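Local structure of transposon Tn7 transposition protein tnsA (Escherichia coli, 1T0F) at residues Val14-Arg19 against Arg108-Val113; Val120-Lys123 against Gln129-Ile132; Glu188-Glu193 against Asn241-Phe246; His203-Lys208 against Ala258-Ser263. The protein cuts the 5' DNA strands at the ends of transposon Tn7, acting as a metal-dependent endonuclease that forms the transposase together with TnsB. All coordinates share one frame; numbering follows the deposited sequence.

Contact 1 (Val14-Arg19 against Arg108-Val113)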
loop_
_atom_site.group_PDB
_atom_site.type_symbol
_atom_site.label_atom_id
_atom_site.label_comp_id
_atom_site.label_asym_id
_atom_site.label_seq_id
_atom_site.Cartn_x
_atom_site.Cartn_y
_atom_site.Cartn_z
ATOM N N VAL A 14 -5.340 -3.083 26.769
ATOM C CA VAL A 14 -4.026 -2.592 27.174
ATOM C C VAL A 14 -3.107 -2.428 25.967
ATOM O O VAL A 14 -2.309 -1.492 25.917
ATOM C CB VAL A 14 -3.345 -3.531 28.200
ATOM C CG1 VAL A 14 -4.156 -3.563 29.487
ATOM C CG2 VAL A 14 -3.199 -4.930 27.619
ATOM N N GLN A 15 -3.216 -3.337 25.001
ATOM C CA GLN A 15 -2.396 -3.261 23.792
ATOM C C GLN A 15 -2.730 -1.987 23.020
ATOM O O GLN A 15 -1.846 -1.317 22.479
ATOM C CB GLN A 15 -2.647 -4.470 22.892
ATOM C CG GLN A 15 -2.007 -5.762 23.366
ATOM C CD GLN A 15 -2.270 -6.913 22.414
ATOM O OE1 GLN A 15 -3.417 -7.253 22.142
ATOM N NE2 GLN A 15 -1.204 -7.514 21.898
ATOM N N ILE A 16 -4.017 -1.669 22.963
ATOM C CA ILE A 16 -4.481 -0.482 22.268
ATOM C C ILE A 16 -3.953 0.766 22.964
ATOM O O ILE A 16 -3.323 1.615 22.335
ATOM C CB ILE A 16 -6.029 -0.442 22.222
ATOM C CG1 ILE A 16 -6.538 -1.533 21.276
ATOM C CG2 ILE A 16 -6.516 0.933 21.791
ATOM C CD1 ILE A 16 -8.053 -1.654 21.230
ATOM N N ALA A 17 -4.207 0.869 24.266
ATOM C CA ALA A 17 -3.755 2.017 25.047
ATOM C C ALA A 17 -2.248 2.194 24.922
ATOM O O ALA A 17 -1.748 3.314 24.811
ATOM C CB ALA A 17 -4.141 1.833 26.515
ATOM N N ARG A 18 -1.530 1.078 24.936
ATOM C CA ARG A 18 -0.079 1.091 24.834
ATOM C C ARG A 18 0.387 1.626 23.486
ATOM O O ARG A 18 1.341 2.403 23.413
ATOM C CB ARG A 18 0.458 -0.326 25.072
ATOM C CG ARG A 18 1.913 -0.550 24.696
ATOM C CD ARG A 18 2.030 -1.073 23.269
ATOM N NE ARG A 18 3.370 -1.574 22.968
ATOM C CZ ARG A 18 3.703 -2.188 21.836
ATOM N NH1 ARG A 18 2.794 -2.379 20.889
ATOM N NH2 ARG A 18 4.945 -2.615 21.651
ATOM N N ARG A 19 -0.287 1.214 22.418
ATOM C CA ARG A 19 0.077 1.670 21.083
ATOM C C ARG A 19 -0.227 3.152 20.925
ATOM O O ARG A 19 0.503 3.873 20.250
ATOM C CB ARG A 19 -0.655 0.838 20.026
ATOM C CG ARG A 19 -0.113 -0.577 19.942
ATOM C CD ARG A 19 -0.726 -1.388 18.815
ATOM N NE ARG A 19 0.102 -2.550 18.498
ATOM C CZ ARG A 19 0.426 -3.505 19.369
ATOM N NH1 ARG A 19 -0.009 -3.448 20.623
ATOM N NH2 ARG A 19 1.194 -4.517 18.987
ATOM N N ARG A 108 -13.517 -10.263 20.958
ATOM C CA ARG A 108 -13.585 -10.673 22.358
ATOM C C ARG A 108 -14.006 -9.525 23.263
ATOM O O ARG A 108 -13.366 -9.255 24.275
ATOM C CB ARG A 108 -12.237 -11.228 22.823
ATOM C CG ARG A 108 -11.706 -12.349 21.953
ATOM C CD ARG A 108 -10.744 -13.236 22.725
ATOM N NE ARG A 108 -11.461 -14.139 23.622
ATOM C CZ ARG A 108 -11.173 -14.309 24.909
ATOM N NH1 ARG A 108 -10.174 -13.631 25.463
ATOM N NH2 ARG A 108 -11.889 -15.158 25.640
ATOM N N GLY A 109 -15.082 -8.849 22.881
ATOM C CA GLY A 109 -15.600 -7.742 23.667
ATOM C C GLY A 109 -14.806 -6.449 23.647
ATOM O O GLY A 109 -15.183 -5.482 24.309
ATOM N N VAL A 110 -13.708 -6.418 22.899
ATOM C CA VAL A 110 -12.883 -5.216 22.834
ATOM C C VAL A 110 -13.060 -4.503 21.493
ATOM O O VAL A 110 -12.752 -5.066 20.445
ATOM C CB VAL A 110 -11.395 -5.562 23.027
ATOM C CG1 VAL A 110 -10.545 -4.302 22.957
ATOM C CG2 VAL A 110 -11.197 -6.261 24.364
ATOM N N ASP A 111 -13.576 -3.279 21.528
ATOM C CA ASP A 111 -13.754 -2.520 20.295
ATOM C C ASP A 111 -12.368 -2.332 19.702
ATOM O O ASP A 111 -11.424 -1.963 20.405
ATOM C CB ASP A 111 -14.406 -1.165 20.573
ATOM C CG ASP A 111 -15.914 -1.267 20.761
ATOM O OD1 ASP A 111 -16.470 -2.386 20.656
ATOM O OD2 ASP A 111 -16.546 -0.220 21.005
ATOM N N GLN A 112 -12.248 -2.604 18.408
ATOM C CA GLN A 112 -10.967 -2.499 17.728
ATOM C C GLN A 112 -10.781 -1.150 17.049
ATOM O O GLN A 112 -11.746 -0.494 16.662
ATOM C CB GLN A 112 -10.832 -3.621 16.692
ATOM C CG GLN A 112 -10.852 -5.030 17.281
ATOM C CD GLN A 112 -9.693 -5.285 18.234
ATOM O OE1 GLN A 112 -8.539 -5.399 17.815
ATOM N NE2 GLN A 112 -9.997 -5.366 19.525
ATOM N N VAL A 113 -9.528 -0.736 16.924
ATOM C CA VAL A 113 -9.223 0.518 16.264
ATOM C C VAL A 113 -9.200 0.210 14.771
ATOM O O VAL A 113 -8.472 -0.677 14.327
ATOM C CB VAL A 113 -7.838 1.054 16.675
ATOM C CG1 VAL A 113 -7.489 2.293 15.838
ATOM C CG2 VAL A 113 -7.844 1.403 18.167
#
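I16, on the inner side of helix 13-21, reaches V110, D111 and V113 with two separate branches. At the end of its longer branch CD1 stands tip to tip with V110 CG1 at 4.0 Å, and it sits closer still, 3.5 Å, to the backbone O of D111. The shorter branch takes another direction: with chi1 at -70°, CG2 lies anti to the backbone N, and it slides past V113 CG2 at 3.9 Å. The two valines are thus met by different methyls of one isoleucine.

Between them Q112 carries its CB away from the helix, yet its amide helps to order the segment. NE2 donates to V110 O over 2.9 Å in an almost straight bond (178°), approaching from above the carbonyl plane rather than along a lone pair. OE1 of the same amide accepts from the backbone N of F11, just ahead of the helix, and the I16 side chain also packs on F11. Further out, R19 makes a cation-pi contact with F11, while W35 touches both R19 and V113.

V110 and D111 form the second strand of the small hairpin 106-107/110-111, which ends a region assigned by similarity as a DNA-binding helix-turn-helix; Q112 and V113 continue from it. Direct contact is made by aliphatic carbons, apart from the D111 carbonyl; directional bonding comes from the Q112 amide, which ties the strand to the residues leading into the helix.

Contact 2 (Val120-Lys123 against Gln129-Ile132)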
loop_
_atom_site.group_PDB
_atom_site.type_symbol
_atom_site.label_atom_id
_atom_site.label_comp_id
_atom_site.label_asym_id
_atom_site.label_seq_id
_atom_site.Cartn_x
_atom_site.Cartn_y
_atom_site.Cartn_z
ATOM N N VAL A 120 -2.566 9.398 1.792
ATOM C CA VAL A 120 -1.553 9.972 0.911
ATOM C C VAL A 120 -1.633 11.480 0.789
ATOM O O VAL A 120 -2.724 12.042 0.683
ATOM C CB VAL A 120 -1.689 9.344 -0.514
ATOM C CG1 VAL A 120 -0.541 9.805 -1.432
ATOM C CG2 VAL A 120 -1.704 7.815 -0.404
ATOM N N ASP A 121 -0.463 12.120 0.818
ATOM C CA ASP A 121 -0.352 13.569 0.665
ATOM C C ASP A 121 0.421 13.829 -0.632
ATOM O O ASP A 121 1.444 13.204 -0.878
ATOM C CB ASP A 121 0.417 14.180 1.840
ATOM C CG ASP A 121 -0.387 14.183 3.128
ATOM O OD1 ASP A 121 -1.407 14.897 3.188
ATOM O OD2 ASP A 121 0.000 13.471 4.075
ATOM N N CYS A 122 -0.070 14.747 -1.455
ATOM C CA CYS A 122 0.598 15.069 -2.716
ATOM C C CYS A 122 0.977 16.550 -2.745
ATOM O O CYS A 122 0.311 17.381 -2.121
ATOM C CB CYS A 122 -0.316 14.741 -3.900
ATOM S SG CYS A 122 -0.793 12.988 -4.011
ATOM N N LYS A 123 2.043 16.867 -3.472
ATOM C CA LYS A 123 2.539 18.241 -3.576
ATOM C C LYS A 123 1.642 19.120 -4.426
ATOM O O LYS A 123 1.489 20.314 -4.161
ATOM C CB LYS A 123 3.951 18.249 -4.163
ATOM C CG LYS A 123 4.987 17.613 -3.260
ATOM C CD LYS A 123 6.370 17.626 -3.888
ATOM C CE LYS A 123 6.409 16.808 -5.167
ATOM N NZ LYS A 123 7.798 16.716 -5.710
ATOM N N GLN A 129 -4.716 15.350 -0.980
ATOM C CA GLN A 129 -4.742 14.315 0.039
ATOM C C GLN A 129 -5.873 13.351 -0.278
ATOM O O GLN A 129 -6.962 13.766 -0.669
ATOM C CB GLN A 129 -4.969 14.934 1.419
ATOM C CG GLN A 129 -4.533 14.052 2.578
ATOM C CD GLN A 129 -4.578 14.782 3.912
ATOM O OE1 GLN A 129 -3.814 14.475 4.828
ATOM N NE2 GLN A 129 -5.481 15.748 4.027
ATOM N N PHE A 130 -5.608 12.060 -0.144
ATOM C CA PHE A 130 -6.654 11.078 -0.380
ATOM C C PHE A 130 -6.329 9.831 0.406
ATOM O O PHE A 130 -5.180 9.604 0.773
ATOM C CB PHE A 130 -6.826 10.770 -1.879
ATOM C CG PHE A 130 -5.622 10.156 -2.537
ATOM C CD1 PHE A 130 -5.374 8.787 -2.437
ATOM C CD2 PHE A 130 -4.749 10.942 -3.290
ATOM C CE1 PHE A 130 -4.281 8.204 -3.075
ATOM C CE2 PHE A 130 -3.651 10.371 -3.935
ATOM C CZ PHE A 130 -3.417 8.996 -3.826
ATOM N N ALA A 131 -7.358 9.044 0.697
ATOM C CA ALA A 131 -7.169 7.821 1.459
ATOM C C ALA A 131 -7.552 6.615 0.620
ATOM O O ALA A 131 -8.415 6.704 -0.252
ATOM C CB ALA A 131 -8.016 7.871 2.748
ATOM N N ILE A 132 -6.901 5.488 0.889
ATOM C CA ILE A 132 -7.165 4.258 0.157
ATOM C C ILE A 132 -7.301 3.042 1.067
ATOM O O ILE A 132 -6.507 2.857 1.994
ATOM C CB ILE A 132 -6.013 3.931 -0.841
ATOM C CG1 ILE A 132 -5.959 4.970 -1.964
ATOM C CG2 ILE A 132 -6.205 2.523 -1.428
ATOM C CD1 ILE A 132 -4.942 4.639 -3.042
#
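V120 and F130 form an antiparallel hydrogen-bonded pair of the hairpin 115-122/129-134, in the central sheet of this PD-(D/E)XK-type nuclease domain. V120 N donates to F130 O at 2.8 Å, and F130 N returns a bond to V120 O at 3.0 Å.

From its CB, F130 turns CG between the backbone N and the carbonyl carbon (chi1 63°), which lays the ring beside V120 instead of carrying it away. V120 CB then sits over one ring face, 3.9 Å from the F130 centroid and 17° off the normal, a CH-pi contact displaced toward the rim. Along the ring, CD1 is near V120 CB, and CE1 meets V120 CG2 at 3.7 Å. The tip, CZ, lies under both V120 CB and CG1. On the far side CE2 comes within 3.9 Å of C122 SG, a sulfur-aromatic contact of oblique approach. L73 of helix 64-75 packs against both V120 and F130, and another protein chain sets an apolar side chain on F130 and an aromatic one on C122.

Next along, D121 and Q129 are a non-hydrogen-bonded pair with side chains running side by side. D121 OD2 is held by R83 in a salt bridge. D121 OD1 and Q129 OE1, two acceptors, are modelled 2.9 Å apart, so the modelled orientation of the Q129 amide may be reversed, and the approach is best treated as doubtful. On the backbone, Q129 CA points its hydrogen at V120 O, 3.1 Å from CA to O with 146° at the hydrogen, beside the bond that O already accepts from F130 N.

Contact 3 (Glu188-Glu193 against Asn241-Phe246)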
loop_
_atom_site.group_PDB
_atom_site.type_symbol
_atom_site.label_atom_id
_atom_site.label_comp_id
_atom_site.label_asym_id
_atom_site.label_seq_id
_atom_site.Cartn_x
_atom_site.Cartn_y
_atom_site.Cartn_z
ATOM N N GLU A 188 15.178 -11.440 -0.438
ATOM C CA GLU A 188 16.491 -11.641 0.166
ATOM C C GLU A 188 16.845 -10.571 1.198
ATOM O O GLU A 188 16.593 -9.382 0.993
ATOM C CB GLU A 188 17.585 -11.676 -0.905
ATOM C CG GLU A 188 18.969 -11.955 -0.329
ATOM C CD GLU A 188 20.074 -11.901 -1.366
ATOM O OE1 GLU A 188 20.321 -10.809 -1.919
ATOM O OE2 GLU A 188 20.700 -12.951 -1.626
ATOM N N GLU A 189 17.433 -11.010 2.305
ATOM C CA GLU A 189 17.845 -10.105 3.369
ATOM C C GLU A 189 18.996 -9.235 2.872
ATOM O O GLU A 189 19.929 -9.730 2.236
ATOM C CB GLU A 189 18.296 -10.899 4.595
ATOM C CG GLU A 189 18.802 -10.029 5.729
ATOM C CD GLU A 189 17.758 -9.037 6.202
ATOM O OE1 GLU A 189 16.755 -9.469 6.813
ATOM O OE2 GLU A 189 17.937 -7.824 5.956
ATOM N N VAL A 190 18.931 -7.942 3.167
ATOM C CA VAL A 190 19.971 -7.018 2.738
ATOM C C VAL A 190 21.118 -6.940 3.746
ATOM O O VAL A 190 20.959 -6.421 4.848
ATOM C CB VAL A 190 19.395 -5.602 2.508
ATOM C CG1 VAL A 190 18.721 -5.100 3.778
ATOM C CG2 VAL A 190 20.504 -4.655 2.072
ATOM N N SER A 191 22.274 -7.465 3.358
ATOM C CA SER A 191 23.442 -7.446 4.225
ATOM C C SER A 191 24.153 -6.106 4.075
ATOM O O SER A 191 23.830 -5.321 3.186
ATOM C CB SER A 191 24.398 -8.577 3.847
ATOM O OG SER A 191 24.899 -8.400 2.535
ATOM N N ALA A 192 25.122 -5.847 4.947
ATOM C CA ALA A 192 25.873 -4.599 4.887
ATOM C C ALA A 192 26.706 -4.587 3.610
ATOM O O ALA A 192 26.992 -3.530 3.044
ATOM C CB ALA A 192 26.777 -4.477 6.106
ATOM N N GLU A 193 27.087 -5.777 3.163
ATOM C CA GLU A 193 27.887 -5.935 1.959
ATOM C C GLU A 193 27.047 -5.572 0.735
ATOM O O GLU A 193 27.523 -4.907 -0.183
ATOM C CB GLU A 193 28.378 -7.382 1.842
ATOM C CG GLU A 193 29.115 -7.921 3.073
ATOM C CD GLU A 193 28.189 -8.267 4.238
ATOM O OE1 GLU A 193 27.609 -7.345 4.848
ATOM O OE2 GLU A 193 28.040 -9.469 4.546
ATOM N N ASN A 241 13.769 -4.499 -1.943
ATOM C CA ASN A 241 13.790 -3.885 -0.624
ATOM C C ASN A 241 13.507 -2.389 -0.665
ATOM O O ASN A 241 13.385 -1.749 0.383
ATOM C CB ASN A 241 15.130 -4.158 0.057
ATOM C CG ASN A 241 15.193 -5.541 0.660
ATOM O OD1 ASN A 241 14.718 -5.760 1.771
ATOM N ND2 ASN A 241 15.760 -6.492 -0.079
ATOM N N GLY A 242 13.408 -1.835 -1.872
ATOM C CA GLY A 242 13.088 -0.422 -2.019
ATOM C C GLY A 242 14.226 0.573 -2.168
ATOM O O GLY A 242 13.976 1.752 -2.440
ATOM N N PHE A 243 15.465 0.124 -1.982
ATOM C CA PHE A 243 16.612 1.021 -2.102
ATOM C C PHE A 243 16.781 1.496 -3.539
ATOM O O PHE A 243 17.362 2.547 -3.797
ATOM C CB PHE A 243 17.868 0.329 -1.581
ATOM C CG PHE A 243 17.808 0.048 -0.113
ATOM C CD1 PHE A 243 17.652 1.093 0.791
ATOM C CD2 PHE A 243 17.847 -1.255 0.366
ATOM C CE1 PHE A 243 17.529 0.850 2.152
ATOM C CE2 PHE A 243 17.724 -1.513 1.731
ATOM C CZ PHE A 243 17.565 -0.455 2.624
ATOM N N ILE A 244 16.247 0.715 -4.469
ATOM C CA ILE A 244 16.275 1.069 -5.873
ATOM C C ILE A 244 14.834 1.029 -6.359
ATOM O O ILE A 244 14.111 0.075 -6.073
ATOM C CB ILE A 244 17.091 0.055 -6.706
ATOM C CG1 ILE A 244 18.551 0.061 -6.250
ATOM C CG2 ILE A 244 16.997 0.396 -8.197
ATOM C CD1 ILE A 244 19.401 -0.992 -6.953
ATOM N N LYS A 245 14.405 2.076 -7.053
ATOM C CA LYS A 245 13.063 2.095 -7.614
ATOM C C LYS A 245 13.235 2.284 -9.120
ATOM O O LYS A 245 14.256 2.806 -9.576
ATOM C CB LYS A 245 12.209 3.206 -6.999
ATOM C CG LYS A 245 12.830 4.571 -7.004
ATOM C CD LYS A 245 12.221 5.459 -5.915
ATOM C CE LYS A 245 10.866 6.019 -6.298
ATOM N NZ LYS A 245 10.382 7.014 -5.279
ATOM N N PHE A 246 12.255 1.837 -9.893
ATOM C CA PHE A 246 12.359 1.938 -11.344
ATOM C C PHE A 246 11.015 2.255 -11.980
ATOM O O PHE A 246 10.035 2.490 -11.282
ATOM C CB PHE A 246 12.896 0.622 -11.910
ATOM C CG PHE A 246 11.983 -0.560 -11.681
ATOM C CD1 PHE A 246 11.854 -1.129 -10.416
ATOM C CD2 PHE A 246 11.259 -1.109 -12.738
ATOM C CE1 PHE A 246 11.014 -2.235 -10.206
ATOM C CE2 PHE A 246 10.421 -2.208 -12.543
ATOM C CZ PHE A 246 10.296 -2.775 -11.272
#
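Two flat groups of N241-F246 face E188-E193, the amide of N241 and the ring of F243. E188 O lies close to the amide plane of N241, 10° out of it, and accepts from ND2 at 3.2 Å. The N-H points well at this oxygen (162°), and the donor arrives almost end-on to the carbonyl. The F243 ring is met by V190 CG2, 4.2 Å from CE2, in an oblique approach, while the ring of Y51 meets it with the two planes inclined by about 30°. L195 of helix 192-195 touches both V190 and F243, so the same short helix packs on both partners.

N241 reaches E188 because CG is anti to its carbonyl carbon, beside the backbone N (chi1 -80°). Its ND2 has a stronger partner in A237 O, within the last turn of helix 230-240, and thereby joins that turn to the loop at E188. G242, with positive phi, closes the helix in a Schellman motif, after which F243 leads into strand 244-245.

On the other segment the approach to helix 192-195 is also ordered. V190 N donates a weak bond to E189 OE2 at 3.0 Å, and S191 stands at the N-cap, its OG taking the backbone N of L194.

This surface contact therefore joins the end of helix 230-240 to the loop that leads into helix 192-195, within the C-terminal, HTH-clan part of the chain. One amide nitrogen serves two backbone carbonyls, and a sparse apolar touch lies alongside, so hydrogen bonding gives the join its direction.

Contact 4 (His203-Lys208 against Ala258-Ser263)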
loop_
_atom_site.group_PDB
_atom_site.type_symbol
_atom_site.label_atom_id
_atom_site.label_comp_id
_atom_site.label_asym_id
_atom_site.label_seq_id
_atom_site.Cartn_x
_atom_site.Cartn_y
_atom_site.Cartn_z
ATOM N N HIS A 203 26.965 4.635 -9.701
ATOM C CA HIS A 203 27.889 5.277 -10.631
ATOM C C HIS A 203 27.822 4.626 -12.005
ATOM O O HIS A 203 27.777 5.316 -13.023
ATOM C CB HIS A 203 29.324 5.211 -10.104
ATOM C CG HIS A 203 29.567 6.072 -8.903
ATOM N ND1 HIS A 203 29.208 5.693 -7.628
ATOM C CD2 HIS A 203 30.118 7.304 -8.787
ATOM C CE1 HIS A 203 29.528 6.652 -6.777
ATOM N NE2 HIS A 203 30.082 7.641 -7.454
ATOM N N ILE A 204 27.813 3.297 -12.027
ATOM C CA ILE A 204 27.747 2.557 -13.279
ATOM C C ILE A 204 26.446 2.868 -14.012
ATOM O O ILE A 204 26.450 3.202 -15.196
ATOM C CB ILE A 204 27.840 1.033 -13.025
ATOM C CG1 ILE A 204 29.183 0.702 -12.372
ATOM C CG2 ILE A 204 27.677 0.266 -14.334
ATOM C CD1 ILE A 204 29.347 -0.759 -12.002
ATOM N N LEU A 205 25.329 2.762 -13.300
ATOM C CA LEU A 205 24.029 3.032 -13.892
ATOM C C LEU A 205 23.937 4.465 -14.397
ATOM O O LEU A 205 23.250 4.747 -15.376
ATOM C CB LEU A 205 22.923 2.754 -12.865
ATOM C CG LEU A 205 22.507 1.283 -12.731
ATOM C CD1 LEU A 205 23.721 0.378 -12.686
ATOM C CD2 LEU A 205 21.660 1.115 -11.483
ATOM N N GLN A 206 24.645 5.363 -13.722
ATOM C CA GLN A 206 24.664 6.774 -14.080
ATOM C C GLN A 206 25.277 6.996 -15.468
ATOM O O GLN A 206 24.689 7.672 -16.315
ATOM C CB GLN A 206 25.455 7.546 -13.020
ATOM C CG GLN A 206 25.543 9.043 -13.235
ATOM C CD GLN A 206 26.339 9.730 -12.137
ATOM O OE1 GLN A 206 25.937 9.739 -10.970
ATOM N NE2 GLN A 206 27.483 10.302 -12.505
ATOM N N GLU A 207 26.453 6.428 -15.713
ATOM C CA GLU A 207 27.088 6.615 -17.015
ATOM C C GLU A 207 26.458 5.771 -18.124
ATOM O O GLU A 207 26.431 6.189 -19.281
ATOM C CB GLU A 207 28.593 6.340 -16.935
ATOM C CG GLU A 207 28.983 4.916 -16.603
ATOM C CD GLU A 207 30.474 4.677 -16.787
ATOM O OE1 GLU A 207 31.278 5.377 -16.134
ATOM O OE2 GLU A 207 30.843 3.790 -17.590
ATOM N N LYS A 208 25.949 4.592 -17.777
ATOM C CA LYS A 208 25.315 3.720 -18.763
ATOM C C LYS A 208 23.826 4.059 -18.851
ATOM O O LYS A 208 23.015 3.250 -19.306
ATOM C CB LYS A 208 25.494 2.253 -18.360
ATOM C CG LYS A 208 26.944 1.822 -18.166
ATOM C CD LYS A 208 27.698 1.770 -19.483
ATOM C CE LYS A 208 29.172 1.429 -19.271
ATOM N NZ LYS A 208 29.364 0.132 -18.558
ATOM N N ALA A 258 18.921 4.696 -16.776
ATOM C CA ALA A 258 18.497 6.004 -16.300
ATOM C C ALA A 258 17.120 5.923 -15.642
ATOM O O ALA A 258 16.725 6.843 -14.925
ATOM C CB ALA A 258 18.462 6.999 -17.450
ATOM N N ASP A 259 16.389 4.836 -15.897
ATOM C CA ASP A 259 15.062 4.658 -15.301
ATOM C C ASP A 259 15.155 4.231 -13.842
ATOM O O ASP A 259 14.163 4.262 -13.115
ATOM C CB ASP A 259 14.243 3.606 -16.055
ATOM C CG ASP A 259 13.774 4.086 -17.411
ATOM O OD1 ASP A 259 13.330 5.248 -17.513
ATOM O OD2 ASP A 259 13.831 3.292 -18.374
ATOM N N LEU A 260 16.335 3.807 -13.414
ATOM C CA LEU A 260 16.498 3.384 -12.032
ATOM C C LEU A 260 16.954 4.534 -11.156
ATOM O O LEU A 260 17.836 5.305 -11.534
ATOM C CB LEU A 260 17.504 2.234 -11.925
ATOM C CG LEU A 260 16.949 0.824 -12.149
ATOM C CD1 LEU A 260 16.390 0.690 -13.556
ATOM C CD2 LEU A 260 18.048 -0.186 -11.914
ATOM N N CYS A 261 16.328 4.656 -9.993
ATOM C CA CYS A 261 16.680 5.692 -9.034
ATOM C C CYS A 261 17.291 4.951 -7.854
ATOM O O CYS A 261 16.638 4.099 -7.244
ATOM C CB CYS A 261 15.435 6.459 -8.588
ATOM S SG CYS A 261 15.785 7.775 -7.401
ATOM N N ILE A 262 18.547 5.262 -7.550
ATOM C CA ILE A 262 19.254 4.607 -6.462
ATOM C C ILE A 262 19.461 5.548 -5.296
ATOM O O ILE A 262 19.960 6.660 -5.464
ATOM C CB ILE A 262 20.624 4.089 -6.926
ATOM C CG1 ILE A 262 20.438 3.078 -8.059
ATOM C CG2 ILE A 262 21.361 3.454 -5.758
ATOM C CD1 ILE A 262 21.729 2.464 -8.551
ATOM N N SER A 263 19.080 5.092 -4.109
ATOM C CA SER A 263 19.214 5.899 -2.903
ATOM C C SER A 263 20.589 5.752 -2.255
ATOM O O SER A 263 21.178 4.670 -2.262
ATOM C CB SER A 263 18.136 5.502 -1.899
ATOM O OG SER A 263 18.242 4.123 -1.588
#
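L205, in the final turn of helix 198-207, faces an extended backbone on which L260 and I262, two residues apart, both direct their CB atoms at the helix while C261 between them directs its own away. A single methyl of L205, CD2, makes the direct contacts. It comes within 3.9 Å of L260 CD2 and 4.1 Å of I262 CG1, and the L205 side chain crosses that of I262 at about a right angle. The end of I262 is nearer still: its CD1 is modelled 3.2 Å from L205 CD2, tighter than ordinary carbon contact.

That value is doubtful as a measure of packing. L205 holds CG beside its backbone N with chi2 at 44°, an uncommon leucine shape, so the exact place of CD2 may carry some error; the general meeting of the three side chains does not depend on it.

Around this group I262 also rests on A202 and L198, about one and two turns before L205 on the same helix, and on I244 of the neighbouring strand. L260 continues the apolar cluster to I213, I244 and F246. Near the helix end, A258 shares a backbone hydrogen bond with G209.

The contact thus seats helix 198-207 on strand 261-262 of the two-stranded C-terminal sheet. Because it consists of branched aliphatic carbons alone, its fit rests on shape and on exclusion of water, with polar bonding left to the backbone nearby.

In the fold
Contacts 3 and 4 touch and form one unit: their segments alternate along the chain and share the sheet of strands 244-245 and 261-262, where K245 O lies 2.8 Å from C261 N and F243 O 2.9 Å from S263 OG. Contact 2 lies in the nuclease sheet, its centre 26 Å from that of contact 3. The V120 side chain is about 9 Å from that of D117, a catalytic magnesium ligand, and about 13 Å from the bound magnesium ion; Q133 and V134, on the second hairpin strand, also bind metal. Contact 1 is peripheral, with the V113 side chain about 14 Å from that ion, and its centre is 46 Å from that of contact 4, across the chain's centre.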